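Local coordinates for effector protein HopAB2 (Pseudomonas syringae pv. tomato, PDB 3HGL) that is a secreted effector that tomato Pto recognises to trigger host immunity and that suppresses cell death-based immunity in susceptible plants, seen here as its Pto-interacting domain, at residues Gly4-Ala9 with Ala68-Gly73; Gln14-Glu19 with Gln46-Gln51. One frame throughout, in Å; residues are numbered along the deposited sequence.

Interaction 1: residues Gly4-Ala9 with Ala68-Gly73; sequences GAVAHA and AIELRG
The aliphatic part of E70 lies over the first turn of helix 5-18, with its CB 3.6 Å from the CB of A9 and its CG 4.1 Å from the CB of A5. Because A5 and A9 are one helical turn apart, their two methyls stand on the same side of the helix, and E70 lies across both. The glutamate bends at its second torsion (chi2 -55°), which turns the carboxylate off the alanines and across V6 at a slant. There OE1 of E70 comes to 3.4 Å from CG2 of V6; with CG1 of V6 anti to its backbone N (chi1 176°), CG2 is left beside that N, facing the glutamate.

A9 fits closest to the backbone of its partner: its CB sits 3.5 Å from N of L71 and nearly as close to the carbonyl carbon of E70. The small A5 and A9 are consistent with the close approach of the two segments, whose axes pass 8.4 Å apart and cross at -51°. L71 adds its CB beside the CB of A9 at 4.3 Å and sends its branches inward, where I12 and V13 of helix 5-18, L30 of helix 23-35 and F53 meet it. The contact thus grades from the buried pair A9 and L71 to the exposed V6, and joins the start of helix 5-18 to helix 66-80 in this Pto-interacting helical domain.

Between the two segments the chemistry is all van der Waals: the E70 carboxylate meets carbon of V6 and no cationic group, so the contact here rests on shape and close approach rather than on charge pairing.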
loop_
_atom_site.group_PDB
_atom_site.type_symbol
_atom_site.label_atom_id
_atom_site.label_comp_id
_atom_site.label_asym_id
_atom_site.label_seq_id
_atom_site.Cartn_x
_atom_site.Cartn_y
_atom_site.Cartn_z
ATOM N N GLY A 4 6.836 1.984 15.046
ATOM C CA GLY A 4 6.645 3.234 14.255
ATOM C C GLY A 4 6.038 2.943 12.896
ATOM O O GLY A 4 4.860 3.217 12.657
ATOM N N ALA A 5 6.843 2.380 12.001
ATOM C CA ALA A 5 6.378 2.048 10.662
ATOM C C ALA A 5 5.329 0.941 10.727
ATOM O O ALA A 5 4.454 0.853 9.865
ATOM C CB ALA A 5 7.563 1.615 9.788
ATOM N N VAL A 6 5.415 0.100 11.753
ATOM C CA VAL A 6 4.458 -0.991 11.921
ATOM C C VAL A 6 3.072 -0.418 12.214
ATOM O O VAL A 6 2.084 -0.785 11.568
ATOM C CB VAL A 6 4.877 -1.938 13.074
ATOM C CG1 VAL A 6 3.816 -3.007 13.294
ATOM C CG2 VAL A 6 6.210 -2.594 12.743
ATOM N N ALA A 7 3.002 0.494 13.181
ATOM C CA ALA A 7 1.730 1.112 13.536
ATOM C C ALA A 7 1.183 1.874 12.330
ATOM O O ALA A 7 -0.015 1.835 12.048
ATOM C CB ALA A 7 1.916 2.063 14.725
ATOM N N HIS A 8 2.073 2.563 11.626
ATOM C CA HIS A 8 1.709 3.341 10.442
ATOM C C HIS A 8 1.068 2.411 9.398
ATOM O O HIS A 8 -0.017 2.687 8.888
ATOM C CB HIS A 8 2.964 4.007 9.865
ATOM C CG HIS A 8 2.688 5.065 8.839
ATOM N ND1 HIS A 8 1.468 5.202 8.208
ATOM C CD2 HIS A 8 3.491 6.014 8.307
ATOM C CE1 HIS A 8 1.535 6.189 7.334
ATOM N NE2 HIS A 8 2.754 6.699 7.373
ATOM N N ALA A 9 1.746 1.306 9.096
ATOM C CA ALA A 9 1.249 0.332 8.125
ATOM C C ALA A 9 -0.128 -0.210 8.520
ATOM O O ALA A 9 -1.028 -0.314 7.681
ATOM C CB ALA A 9 2.250 -0.824 7.982
ATOM N N ALA A 68 6.673 0.448 3.258
ATOM C CA ALA A 68 6.136 -0.452 2.233
ATOM C C ALA A 68 6.260 -1.909 2.681
ATOM O O ALA A 68 5.327 -2.702 2.527
ATOM C CB ALA A 68 6.879 -0.251 0.916
ATOM N N ILE A 69 7.422 -2.259 3.227
ATOM C CA ILE A 69 7.659 -3.616 3.705
ATOM C C ILE A 69 6.648 -3.991 4.785
ATOM O O ILE A 69 6.063 -5.070 4.740
ATOM C CB ILE A 69 9.103 -3.754 4.257
ATOM C CG1 ILE A 69 10.102 -3.643 3.097
ATOM C CG2 ILE A 69 9.271 -5.092 4.997
ATOM C CD1 ILE A 69 11.558 -3.597 3.531
ATOM N N GLU A 70 6.436 -3.100 5.751
ATOM C CA GLU A 70 5.475 -3.366 6.820
ATOM C C GLU A 70 4.055 -3.406 6.264
ATOM O O GLU A 70 3.223 -4.200 6.705
ATOM C CB GLU A 70 5.571 -2.293 7.911
ATOM C CG GLU A 70 6.872 -2.320 8.702
ATOM C CD GLU A 70 7.161 -3.685 9.316
ATOM O OE1 GLU A 70 6.213 -4.354 9.780
ATOM O OE2 GLU A 70 8.342 -4.085 9.345
ATOM N N LEU A 71 3.778 -2.543 5.292
ATOM C CA LEU A 71 2.453 -2.506 4.677
ATOM C C LEU A 71 2.186 -3.818 3.946
ATOM O O LEU A 71 1.081 -4.345 3.990
ATOM C CB LEU A 71 2.350 -1.343 3.692
ATOM C CG LEU A 71 0.998 -1.212 2.973
ATOM C CD1 LEU A 71 -0.135 -1.141 3.992
ATOM C CD2 LEU A 71 1.008 0.044 2.103
ATOM N N ARG A 72 3.203 -4.336 3.268
ATOM C CA ARG A 72 3.069 -5.599 2.547
ATOM C C ARG A 72 2.666 -6.708 3.516
ATOM O O ARG A 72 1.781 -7.512 3.221
ATOM C CB ARG A 72 4.392 -5.964 1.872
ATOM C CG ARG A 72 4.397 -7.325 1.177
ATOM C CD ARG A 72 5.757 -7.596 0.542
ATOM N NE ARG A 72 6.816 -7.711 1.543
ATOM C CZ ARG A 72 8.115 -7.630 1.271
ATOM N NH1 ARG A 72 8.520 -7.426 0.026
ATOM N NH2 ARG A 72 9.013 -7.763 2.240
ATOM N N GLY A 73 3.321 -6.741 4.676
ATOM C CA GLY A 73 3.011 -7.750 5.675
ATOM C C GLY A 73 1.635 -7.561 6.292
ATOM O O GLY A 73 0.894 -8.525 6.476
#

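Interaction 2: residues Gln14-Glu19 with Gln46-Gln51; sequences QQLVSE and QNIFRQ
This is a nearly antiparallel helix-helix contact, apolar on its buried side and polar on its outer side, between the end of helix 5-18 and the middle-to-late part of helix 43-52. I48 supplies the centre. Its CD1 meets CD2 of L16 at 3.6 Å and also lies against CD of E19 at 3.7 Å, while its CG2 faces the amide of Q15. Deeper in, the same CD2 of L16 reaches the edge of the F49 ring, near the ring plane, at 4.1 Å from CE2 of F49. The CB of F49 points away from helix 5-18, yet the ring swings back toward L16; it stacks on F41 and packs on M56 and I61.

The segments run at 159° to each other with axes 10.6 Å apart, in an all-helical bundle where L16 also meets I23 and T26 of helix 23-35 and L75 of helix 66-80. Beside this apolar layer Q15 stretches out, CG anti to the backbone N (chi1 -178°), and its amide slides past I48. NE2 of Q15 gives a nearly straight hydrogen bond of 2.8 Å to OE1 of Q51, the acceptor lying in the Q15 amide plane although the donor is tilted 29° from the carbonyl plane of Q51. NE2 of Q15 also donates to OE2 of E19 at 3.1 Å, and OE1 of Q15 is bonded to NE2 of H52, so partners at both ends fix the rotation of the amide. A water closes the polar side: its O donates to OE2 of E19 at 2.7 Å and accepts from NE2 of Q51.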
loop_
_atom_site.group_PDB
_atom_site.type_symbol
_atom_site.label_atom_id
_atom_site.label_comp_id
_atom_site.label_asym_id
_atom_site.label_seq_id
_atom_site.Cartn_x
_atom_site.Cartn_y
_atom_site.Cartn_z
ATOM N N GLN A 14 -6.306 -0.135 7.775
ATOM C CA GLN A 14 -7.584 0.307 8.322
ATOM C C GLN A 14 -8.225 1.333 7.396
ATOM O O GLN A 14 -9.425 1.270 7.116
ATOM C CB GLN A 14 -7.379 0.930 9.707
ATOM C CG GLN A 14 -6.879 -0.041 10.758
ATOM C CD GLN A 14 -7.936 -1.045 11.158
ATOM O OE1 GLN A 14 -8.966 -0.683 11.728
ATOM N NE2 GLN A 14 -7.696 -2.313 10.853
ATOM N N GLN A 15 -7.418 2.277 6.918
ATOM C CA GLN A 15 -7.917 3.315 6.025
ATOM C C GLN A 15 -8.448 2.709 4.724
ATOM O O GLN A 15 -9.529 3.073 4.260
ATOM C CB GLN A 15 -6.810 4.330 5.716
ATOM C CG GLN A 15 -7.259 5.487 4.827
ATOM C CD GLN A 15 -6.199 6.565 4.680
ATOM O OE1 GLN A 15 -5.054 6.388 5.097
ATOM N NE2 GLN A 15 -6.576 7.690 4.072
ATOM N N LEU A 16 -7.688 1.784 4.142
ATOM C CA LEU A 16 -8.105 1.138 2.900
ATOM C C LEU A 16 -9.450 0.440 3.071
ATOM O O LEU A 16 -10.370 0.642 2.280
ATOM C CB LEU A 16 -7.051 0.118 2.456
ATOM C CG LEU A 16 -5.769 0.733 1.881
ATOM C CD1 LEU A 16 -4.658 -0.307 1.847
ATOM C CD2 LEU A 16 -6.055 1.281 0.482
ATOM N N VAL A 17 -9.552 -0.387 4.105
ATOM C CA VAL A 17 -10.779 -1.120 4.383
ATOM C C VAL A 17 -11.935 -0.149 4.595
ATOM O O VAL A 17 -12.996 -0.287 3.987
ATOM C CB VAL A 17 -10.622 -2.010 5.641
ATOM C CG1 VAL A 17 -11.929 -2.733 5.943
ATOM C CG2 VAL A 17 -9.496 -3.018 5.429
ATOM N N SER A 18 -11.719 0.846 5.448
ATOM C CA SER A 18 -12.748 1.836 5.743
ATOM C C SER A 18 -13.254 2.543 4.489
ATOM O O SER A 18 -14.445 2.818 4.361
ATOM C CB SER A 18 -12.209 2.871 6.736
ATOM O OG SER A 18 -13.182 3.862 7.011
ATOM N N GLU A 19 -12.354 2.830 3.555
ATOM C CA GLU A 19 -12.757 3.521 2.340
ATOM C C GLU A 19 -13.308 2.611 1.239
ATOM O O GLU A 19 -13.570 3.059 0.122
ATOM C CB GLU A 19 -11.598 4.387 1.830
ATOM C CG GLU A 19 -11.335 5.569 2.759
ATOM C CD GLU A 19 -10.322 6.552 2.226
ATOM O OE1 GLU A 19 -10.396 6.890 1.027
ATOM O OE2 GLU A 19 -9.459 7.004 3.011
ATOM N N GLN A 46 -5.014 5.151 -4.976
ATOM C CA GLN A 46 -4.073 6.202 -5.320
ATOM C C GLN A 46 -4.189 7.369 -4.350
ATOM O O GLN A 46 -3.185 7.866 -3.854
ATOM C CB GLN A 46 -4.314 6.685 -6.751
ATOM C CG GLN A 46 -3.288 7.693 -7.230
ATOM C CD GLN A 46 -3.434 8.013 -8.701
ATOM O OE1 GLN A 46 -4.468 8.522 -9.139
ATOM N NE2 GLN A 46 -2.398 7.711 -9.478
ATOM N N ASN A 47 -5.418 7.798 -4.083
ATOM C CA ASN A 47 -5.654 8.910 -3.164
ATOM C C ASN A 47 -5.071 8.598 -1.784
ATOM O O ASN A 47 -4.430 9.448 -1.156
ATOM C CB ASN A 47 -7.158 9.185 -3.051
ATOM C CG ASN A 47 -7.472 10.362 -2.140
ATOM O OD1 ASN A 47 -8.127 10.206 -1.109
ATOM N ND2 ASN A 47 -7.004 11.544 -2.520
ATOM N N ILE A 48 -5.278 7.368 -1.326
ATOM C CA ILE A 48 -4.767 6.948 -0.026
ATOM C C ILE A 48 -3.242 6.855 -0.003
ATOM O O ILE A 48 -2.593 7.432 0.868
ATOM C CB ILE A 48 -5.369 5.587 0.389
ATOM C CG1 ILE A 48 -6.869 5.753 0.652
ATOM C CG2 ILE A 48 -4.649 5.044 1.628
ATOM C CD1 ILE A 48 -7.601 4.461 0.966
ATOM N N PHE A 49 -2.666 6.139 -0.962
ATOM C CA PHE A 49 -1.214 5.993 -1.015
ATOM C C PHE A 49 -0.458 7.318 -1.132
ATOM O O PHE A 49 0.651 7.448 -0.607
ATOM C CB PHE A 49 -0.820 5.047 -2.157
ATOM C CG PHE A 49 -0.959 3.586 -1.804
ATOM C CD1 PHE A 49 0.168 2.782 -1.661
ATOM C CD2 PHE A 49 -2.214 3.024 -1.586
ATOM C CE1 PHE A 49 0.051 1.438 -1.307
ATOM C CE2 PHE A 49 -2.347 1.676 -1.229
ATOM C CZ PHE A 49 -1.211 0.883 -1.089
ATOM N N ARG A 50 -1.040 8.304 -1.807
ATOM C CA ARG A 50 -0.361 9.591 -1.925
ATOM C C ARG A 50 -0.193 10.265 -0.564
ATOM O O ARG A 50 0.745 11.031 -0.359
ATOM C CB ARG A 50 -1.108 10.511 -2.896
ATOM C CG ARG A 50 -0.749 10.225 -4.349
ATOM C CD ARG A 50 -1.494 11.117 -5.334
ATOM N NE ARG A 50 -1.001 10.920 -6.697
ATOM C CZ ARG A 50 -1.557 11.450 -7.783
ATOM N NH1 ARG A 50 -2.635 12.214 -7.675
ATOM N NH2 ARG A 50 -1.033 11.212 -8.978
ATOM N N GLN A 51 -1.095 9.965 0.367
ATOM C CA GLN A 51 -1.028 10.532 1.716
ATOM C C GLN A 51 0.109 9.917 2.539
ATOM O O GLN A 51 0.656 10.558 3.442
ATOM C CB GLN A 51 -2.343 10.275 2.461
ATOM C CG GLN A 51 -3.541 11.024 1.924
ATOM C CD GLN A 51 -4.850 10.521 2.509
ATOM O OE1 GLN A 51 -4.868 9.823 3.528
ATOM N NE2 GLN A 51 -5.957 10.882 1.869
HETATM O O HOH W 1 -8.788 9.643 2.870
#

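From the N terminus, helix 5-18 enters both contacts: its first turns pair with helix 66-80 in interaction 1, and its last ones with helix 43-52 in interaction 2. Interaction 2 closes the shorter loop, 26 residues that include helix 23-35. Interaction 1 closes a loop of 58 residues that also takes in helices 43-52 and 56-59, so interaction 2 is nested inside it. Their centres are 14 Å apart, but the two contacts touch where CD2 of L71 packs 3.8 Å from CE1 of F49. That joint brings the last helix against helix 43-52, with helix 5-18 binding both of them into one bundle.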